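Local atomic coordinates of bacterial leucyl aminopeptidase (Legionella pneumophila, PDB entry 6ESL), a protein that probably removes amino acids, leucine among them, from the N-termini of peptides as a secreted zinc-dependent aminopeptidase of the M28 family. Residues 134-138 with 368-372; 221-226 with 283-287. One frame throughout, in Å; residues are numbered along the deposited sequence.

Contact 1: residues 134-138 with 368-372; sequences WQTLT and MDLLN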
ATOM      1  N   TRP B 134     -17.729  26.329   4.013  1.00 31.87           N
ATOM      2  CA  TRP B 134     -17.581  27.475   3.129  1.00 33.98           C
ATOM      3  C   TRP B 134     -17.399  28.782   3.962  1.00 36.32           C
ATOM      4  O   TRP B 134     -16.588  29.651   3.610  1.00 35.06           O
ATOM      5  CB  TRP B 134     -18.849  27.588   2.198  1.00 36.30           C
ATOM      6  CG  TRP B 134     -18.690  28.580   1.108  1.00 38.62           C
ATOM      7  CD1 TRP B 134     -19.239  29.835   1.068  1.00 41.21           C
ATOM      8  CD2 TRP B 134     -17.921  28.432  -0.110  1.00 39.91           C
ATOM      9  NE1 TRP B 134     -18.852  30.470  -0.101  1.00 41.84           N
ATOM     10  CE2 TRP B 134     -18.069  29.630  -0.848  1.00 41.25           C
ATOM     11  CE3 TRP B 134     -17.123  27.377  -0.664  1.00 38.42           C
ATOM     12  CZ2 TRP B 134     -17.432  29.849  -2.090  1.00 41.33           C
ATOM     13  CZ3 TRP B 134     -16.511  27.575  -1.903  1.00 37.53           C
ATOM     14  CH2 TRP B 134     -16.668  28.816  -2.609  1.00 41.63           C
ATOM     15  N   GLN B 135     -18.143  28.898   5.069  1.00 37.97           N
ATOM     16  CA  GLN B 135     -18.038  30.062   5.971  1.00 40.98           C
ATOM     17  C   GLN B 135     -16.661  30.170   6.653  1.00 37.74           C
ATOM     18  O   GLN B 135     -16.067  31.248   6.698  1.00 36.45           O
ATOM     19  CB  GLN B 135     -19.145  30.023   7.026  1.00 45.72           C
ATOM     20  CG  GLN B 135     -20.546  30.193   6.461  1.00 52.19           C
ATOM     21  CD  GLN B 135     -20.726  31.513   5.738  1.00 53.97           C
ATOM     22  OE1 GLN B 135     -20.233  32.550   6.182  1.00 55.66           O
ATOM     23  NE2 GLN B 135     -21.437  31.481   4.617  1.00 51.74           N
ATOM     24  N   THR B 136     -16.166  29.050   7.176  1.00 36.90           N
ATOM     25  CA  THR B 136     -14.809  28.964   7.749  1.00 35.47           C
ATOM     26  C   THR B 136     -13.752  29.364   6.743  1.00 34.17           C
ATOM     27  O   THR B 136     -12.817  30.134   7.021  1.00 33.20           O
ATOM     28  CB  THR B 136     -14.564  27.562   8.294  1.00 34.24           C
ATOM     29  OG1 THR B 136     -15.498  27.307   9.339  1.00 33.82           O
ATOM     30  CG2 THR B 136     -13.151  27.419   8.851  1.00 33.17           C
ATOM     31  N   LEU B 137     -13.888  28.850   5.544  1.00 35.06           N
ATOM     32  CA  LEU B 137     -12.967  29.139   4.426  1.00 33.82           C
ATOM     33  C   LEU B 137     -13.013  30.630   4.012  1.00 34.59           C
ATOM     34  O   LEU B 137     -11.985  31.280   3.694  1.00 32.04           O
ATOM     35  CB  LEU B 137     -13.279  28.224   3.275  1.00 32.89           C
ATOM     36  CG  LEU B 137     -12.250  28.284   2.145  1.00 34.49           C
ATOM     37  CD1 LEU B 137     -10.824  28.044   2.538  1.00 34.22           C
ATOM     38  CD2 LEU B 137     -12.639  27.248   1.134  1.00 36.40           C
ATOM     39  N   THR B 138     -14.221  31.176   4.033  1.00 33.87           N
ATOM     40  CA  THR B 138     -14.377  32.615   3.796  1.00 36.04           C
ATOM     41  C   THR B 138     -13.547  33.378   4.797  1.00 34.94           C
ATOM     42  O   THR B 138     -12.772  34.229   4.421  1.00 34.42           O
ATOM     43  CB  THR B 138     -15.862  32.997   3.795  1.00 36.39           C
ATOM     44  OG1 THR B 138     -16.462  32.313   2.671  1.00 37.62           O
ATOM     45  CG2 THR B 138     -16.102  34.561   3.710  1.00 38.04           C
ATOM     46  N   MET B 368     -10.975  30.724  -3.361  1.00 32.96           N
ATOM     47  CA  MET B 368     -12.124  29.945  -2.999  1.00 35.24           C
ATOM     48  C   MET B 368     -13.016  29.555  -4.186  1.00 34.61           C
ATOM     49  O   MET B 368     -13.514  28.462  -4.278  1.00 32.70           O
ATOM     50  CB  MET B 368     -12.936  30.857  -2.138  1.00 36.72           C
ATOM     51  CG  MET B 368     -12.317  31.161  -0.857  1.00 39.41           C
ATOM     52  SD  MET B 368     -13.328  32.310   0.028  1.00 39.27           S
ATOM     53  CE  MET B 368     -14.589  31.170   0.396  1.00 38.55           C
ATOM     54  N   ASP B 369     -13.166  30.466  -5.119  1.00 36.65           N
ATOM     55  CA  ASP B 369     -13.988  30.283  -6.296  1.00 41.19           C
ATOM     56  C   ASP B 369     -13.548  29.209  -7.262  1.00 39.98           C
ATOM     57  O   ASP B 369     -14.319  28.821  -8.081  1.00 40.59           O
ATOM     58  CB  ASP B 369     -14.249  31.601  -6.989  1.00 47.77           C
ATOM     59  CG  ASP B 369     -15.180  32.472  -6.205  1.00 54.17           C
ATOM     60  OD1 ASP B 369     -15.838  31.982  -5.291  1.00 57.98           O
ATOM     61  OD2 ASP B 369     -15.259  33.660  -6.486  1.00 64.08           O
ATOM     62  N   LEU B 370     -12.279  28.835  -7.236  1.00 37.22           N
ATOM     63  CA  LEU B 370     -11.782  27.743  -8.029  1.00 37.83           C
ATOM     64  C   LEU B 370     -12.040  26.358  -7.362  1.00 33.77           C
ATOM     65  O   LEU B 370     -11.830  25.371  -7.970  1.00 33.45           O
ATOM     66  CB  LEU B 370     -10.321  27.986  -8.353  1.00 38.79           C
ATOM     67  CG  LEU B 370     -10.054  29.324  -9.029  1.00 40.35           C
ATOM     68  CD1 LEU B 370      -8.646  29.815  -8.885  1.00 40.89           C
ATOM     69  CD2 LEU B 370     -10.479  29.391 -10.472  1.00 45.50           C
ATOM     70  N   LEU B 371     -12.474  26.330  -6.112  1.00 32.61           N
ATOM     71  CA  LEU B 371     -12.749  25.115  -5.357  1.00 31.30           C
ATOM     72  C   LEU B 371     -14.158  24.540  -5.497  1.00 32.03           C
ATOM     73  O   LEU B 371     -15.018  25.202  -5.959  1.00 36.93           O
ATOM     74  CB  LEU B 371     -12.408  25.274  -3.891  1.00 31.38           C
ATOM     75  CG  LEU B 371     -11.066  25.910  -3.540  1.00 30.82           C
ATOM     76  CD1 LEU B 371     -10.889  25.976  -2.048  1.00 31.19           C
ATOM     77  CD2 LEU B 371      -9.927  25.193  -4.201  1.00 30.28           C
ATOM     78  N   ASN B 372     -14.356  23.313  -5.059  1.00 30.68           N
ATOM     79  CA  ASN B 372     -15.604  22.583  -5.168  1.00 29.93           C
ATOM     80  C   ASN B 372     -16.042  22.174  -3.750  1.00 29.55           C
ATOM     81  O   ASN B 372     -15.374  21.398  -3.015  1.00 28.71           O
ATOM     82  CB  ASN B 372     -15.336  21.371  -6.004  1.00 29.94           C
ATOM     83  CG  ASN B 372     -16.566  20.535  -6.265  1.00 31.49           C
ATOM     84  OD1 ASN B 372     -17.070  19.824  -5.377  1.00 29.25           O
ATOM     85  ND2 ASN B 372     -17.003  20.550  -7.545  1.00 31.88           N
TER
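Met368 lays its terminal methyl over one face of the Trp134 indole. Met368 CE stands 4.1 Å from the centroid of the six-membered ring of Trp134, 17° off the ring normal, which makes a CH-pi contact. The bend at the last torsion of Met368 (chi3 72°) turns this methyl toward the ring. The same methyl also fits against the helix. Met368 CE is 3.2 Å from Thr138 OG1 and 4.1 Å from Leu137 CG, and the Leu137 and Met368 side chains meet tip to tip. The Thr138 hydroxyl is already engaged. Thr138 OG1 donates to the carbonyl O of Trp134 at 2.8 Å, tilted 35° from the carbonyl plane, while the backbone N of Thr138 reaches that oxygen from the other face.

The far end of the indole reaches the Met368 backbone. Trp134 CH2 lies 3.6 Å from Met368 O, and the Asp369 carboxylate stands at the ring edge, nearly coplanar with it. Deeper in, Leu137 CD2 packs on Leu371 CD1 at 3.8 Å.

The contact is mainly apolar packing at the surface. It joins helix 130-142 to the short 3-10 turn and loop that precede helix 373-391. Met376 of helix 373-391 touches Trp134, Leu137 and Leu371. On helix 220-239, Ala220 meets Met368 and Leu371, and Ser228 meets Leu137.

Contact 2: residues 221-226 with 283-287; sequences GDDGSG and FDMTG. With ZN (zinc ion), chain F; ZN (zinc ion), chain E.
Met285, Ser225 and Asp223 are central to the buried joint between 221-226 and 283-287. The Met285 side chain runs past Gly221 and Asp222, with Met285 SD 3.9 Å from Asp222 CB. The backbone N of Met285 donates to Asp223 OD1 at 3.0 Å. That bond is nearly straight (166°), but the N-H comes from well above the carboxylate plane. The other carboxylate oxygen, Asp223 OD2, lies 2.6 Å from Phe283 O and also accepts a bond from the backbone N of His209.

Ser225 OG sits between its own backbone N and carbonyl carbon (chi1 63°), where it links both segments. It gives its proton to Gly221 O, on a lone pair in the carbonyl plane, and accepts from Thr286 N at 2.9 Å. The Thr286 hydroxyl has a further partner in Ser229.

Beside this joint, Asp222, joined to Asp223 by a cis peptide bond, bridges two zinc ions. Asp222 OD1 binds the first zinc at 2.0 Å and Asp222 OD2 the second at 2.5 Å. Asp284 grips the first zinc with both carboxylate oxygens, and Ser334 bonds to its OD2. His209 and a water also bind the first zinc; Glu257 binds the second. A dizinc centre with a bridging aspartate, here Asp222 near the start of helix 220-239, beside the ends of sheet strands, is characteristic of M28 aminopeptidases.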
ATOM      1  N   GLY B 221      -7.219  26.616  -1.353  1.00 23.13           N
ATOM      2  CA  GLY B 221      -6.926  25.199  -1.531  1.00 23.62           C
ATOM      3  C   GLY B 221      -5.879  24.738  -0.549  1.00 21.89           C
ATOM      4  O   GLY B 221      -6.124  23.788   0.233  1.00 22.64           O
ATOM      5  N   ASP B 222      -4.765  25.439  -0.575  1.00 22.41           N
ATOM      6  CA  ASP B 222      -3.710  25.091   0.350  1.00 23.04           C
ATOM      7  C   ASP B 222      -3.470  26.074   1.435  1.00 21.25           C
ATOM      8  O   ASP B 222      -2.797  27.077   1.218  1.00 24.17           O
ATOM      9  CB  ASP B 222      -2.473  24.974  -0.562  1.00 22.28           C
ATOM     10  CG  ASP B 222      -1.247  24.436   0.121  1.00 25.00           C
ATOM     11  OD1 ASP B 222      -1.340  23.814   1.207  1.00 22.68           O
ATOM     12  OD2 ASP B 222      -0.167  24.644  -0.454  1.00 26.28           O
ATOM     13  N   ASP B 223      -3.847  25.732   2.695  1.00 20.57           N
ATOM     14  CA  ASP B 223      -4.679  24.602   3.118  1.00 20.63           C
ATOM     15  C   ASP B 223      -5.839  25.124   3.942  1.00 22.29           C
ATOM     16  O   ASP B 223      -6.253  24.512   4.932  1.00 22.12           O
ATOM     17  CB  ASP B 223      -3.886  23.592   3.911  1.00 19.86           C
ATOM     18  CG  ASP B 223      -4.664  22.364   4.227  1.00 19.73           C
ATOM     19  OD1 ASP B 223      -5.604  22.001   3.507  1.00 19.47           O
ATOM     20  OD2 ASP B 223      -4.262  21.678   5.215  1.00 20.98           O
ATOM     21  N   GLY B 224      -6.429  26.208   3.437  1.00 23.12           N
ATOM     22  CA  GLY B 224      -7.707  26.664   3.927  1.00 23.87           C
ATOM     23  C   GLY B 224      -8.756  25.554   3.885  1.00 24.37           C
ATOM     24  O   GLY B 224      -9.499  25.351   4.820  1.00 25.40           O
ATOM     25  N   SER B 225      -8.789  24.857   2.738  1.00 23.42           N
ATOM     26  CA  SER B 225      -9.785  23.812   2.491  1.00 24.10           C
ATOM     27  C   SER B 225      -9.660  22.719   3.538  1.00 23.57           C
ATOM     28  O   SER B 225     -10.646  22.351   4.172  1.00 25.48           O
ATOM     29  CB  SER B 225      -9.624  23.277   1.075  1.00 23.49           C
ATOM     30  OG  SER B 225      -8.337  22.652   0.869  1.00 21.47           O
ATOM     31  N   GLY B 226      -8.484  22.192   3.753  1.00 23.36           N
ATOM     32  CA  GLY B 226      -8.351  21.149   4.738  1.00 22.68           C
ATOM     33  C   GLY B 226      -8.662  21.632   6.145  1.00 23.22           C
ATOM     34  O   GLY B 226      -9.327  20.933   6.932  1.00 23.71           O
ATOM     35  N   PHE B 283      -5.139  16.246   6.357  1.00 21.74           N
ATOM     36  CA  PHE B 283      -5.942  16.924   5.299  1.00 21.70           C
ATOM     37  C   PHE B 283      -5.237  18.160   4.790  1.00 22.13           C
ATOM     38  O   PHE B 283      -5.201  19.231   5.502  1.00 23.53           O
ATOM     39  CB  PHE B 283      -7.342  17.213   5.808  1.00 22.34           C
ATOM     40  CG  PHE B 283      -8.139  15.991   6.075  1.00 23.99           C
ATOM     41  CD1 PHE B 283      -8.888  15.382   5.048  1.00 24.70           C
ATOM     42  CD2 PHE B 283      -8.142  15.408   7.295  1.00 24.29           C
ATOM     43  CE1 PHE B 283      -9.597  14.204   5.277  1.00 24.84           C
ATOM     44  CE2 PHE B 283      -8.880  14.288   7.544  1.00 25.20           C
ATOM     45  CZ  PHE B 283      -9.550  13.648   6.495  1.00 24.94           C
ATOM     46  N   ASP B 284      -4.598  17.966   3.642  1.00 20.21           N
ATOM     47  CA  ASP B 284      -3.916  19.015   2.936  1.00 20.99           C
ATOM     48  C   ASP B 284      -4.477  19.041   1.524  1.00 21.38           C
ATOM     49  O   ASP B 284      -4.156  18.203   0.681  1.00 19.82           O
ATOM     50  CB  ASP B 284      -2.412  18.745   2.893  1.00 20.90           C
ATOM     51  CG  ASP B 284      -1.646  19.831   2.163  1.00 22.64           C
ATOM     52  OD1 ASP B 284      -2.284  20.795   1.691  1.00 23.68           O
ATOM     53  OD2 ASP B 284      -0.406  19.720   2.060  1.00 21.46           O
ATOM     54  N   MET B 285      -5.324  20.029   1.293  1.00 19.51           N
ATOM     55  CA  MET B 285      -5.940  20.315   0.008  1.00 20.78           C
ATOM     56  C   MET B 285      -7.106  19.333  -0.192  1.00 22.50           C
ATOM     57  O   MET B 285      -6.962  18.121  -0.506  1.00 20.22           O
ATOM     58  CB  MET B 285      -4.994  20.405  -1.186  1.00 21.32           C
ATOM     59  CG  MET B 285      -3.815  21.295  -0.927  1.00 21.21           C
ATOM     60  SD  MET B 285      -2.679  21.512  -2.272  1.00 24.19           S
ATOM     61  CE  MET B 285      -2.224  19.835  -2.692  1.00 24.32           C
ATOM     62  N   THR B 286      -8.291  19.884   0.021  1.00 21.67           N
ATOM     63  CA  THR B 286      -9.547  19.108  -0.003  1.00 23.13           C
ATOM     64  C   THR B 286     -10.617  19.671  -0.945  1.00 22.15           C
ATOM     65  O   THR B 286     -11.762  19.179  -0.982  1.00 21.34           O
ATOM     66  CB  THR B 286     -10.165  19.062   1.410  1.00 25.21           C
ATOM     67  OG1 THR B 286     -10.580  20.350   1.818  1.00 26.09           O
ATOM     68  CG2 THR B 286      -9.244  18.396   2.419  1.00 24.57           C
ATOM     69  N   GLY B 287     -10.258  20.677  -1.733  1.00 22.68           N
ATOM     70  CA  GLY B 287     -11.268  21.366  -2.534  1.00 24.81           C
ATOM     71  C   GLY B 287     -11.165  21.477  -4.033  1.00 25.78           C
ATOM     72  O   GLY B 287     -12.140  21.796  -4.676  1.00 26.63           O
TER
HETATM   73 ZN    ZN F 402      -0.441  22.266   2.007  1.00 23.88          ZN
HETATM   74 ZN    ZN E 401       1.627  23.529   0.856  1.00 74.30          ZN
HETATM   75  O   HOH W   1      -0.152  21.318   0.056  1.00 17.30           O

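Contact 2 is buried beside the zinc ions, whereas contact 1 lies at the surface, with the two centres about 10 Å apart. Contact 1 works through apolar side chains and one CH-pi contact. Contact 2 depends on hydrogen bonds to backbone groups and on carboxylates that bind metal. Helix 220-239 connects them: it carries 221-226 and also lies against both segments of contact 1. They touch directly too. Leu137 CD1 packs 3.5 Å from Gly224 C, and Asn372 N probably donates a hydrogen bond to Gly287 O at 2.7 Å. Both segments of contact 2 fall between those of contact 1 in sequence. Met376 of helix 373-391 packs against both.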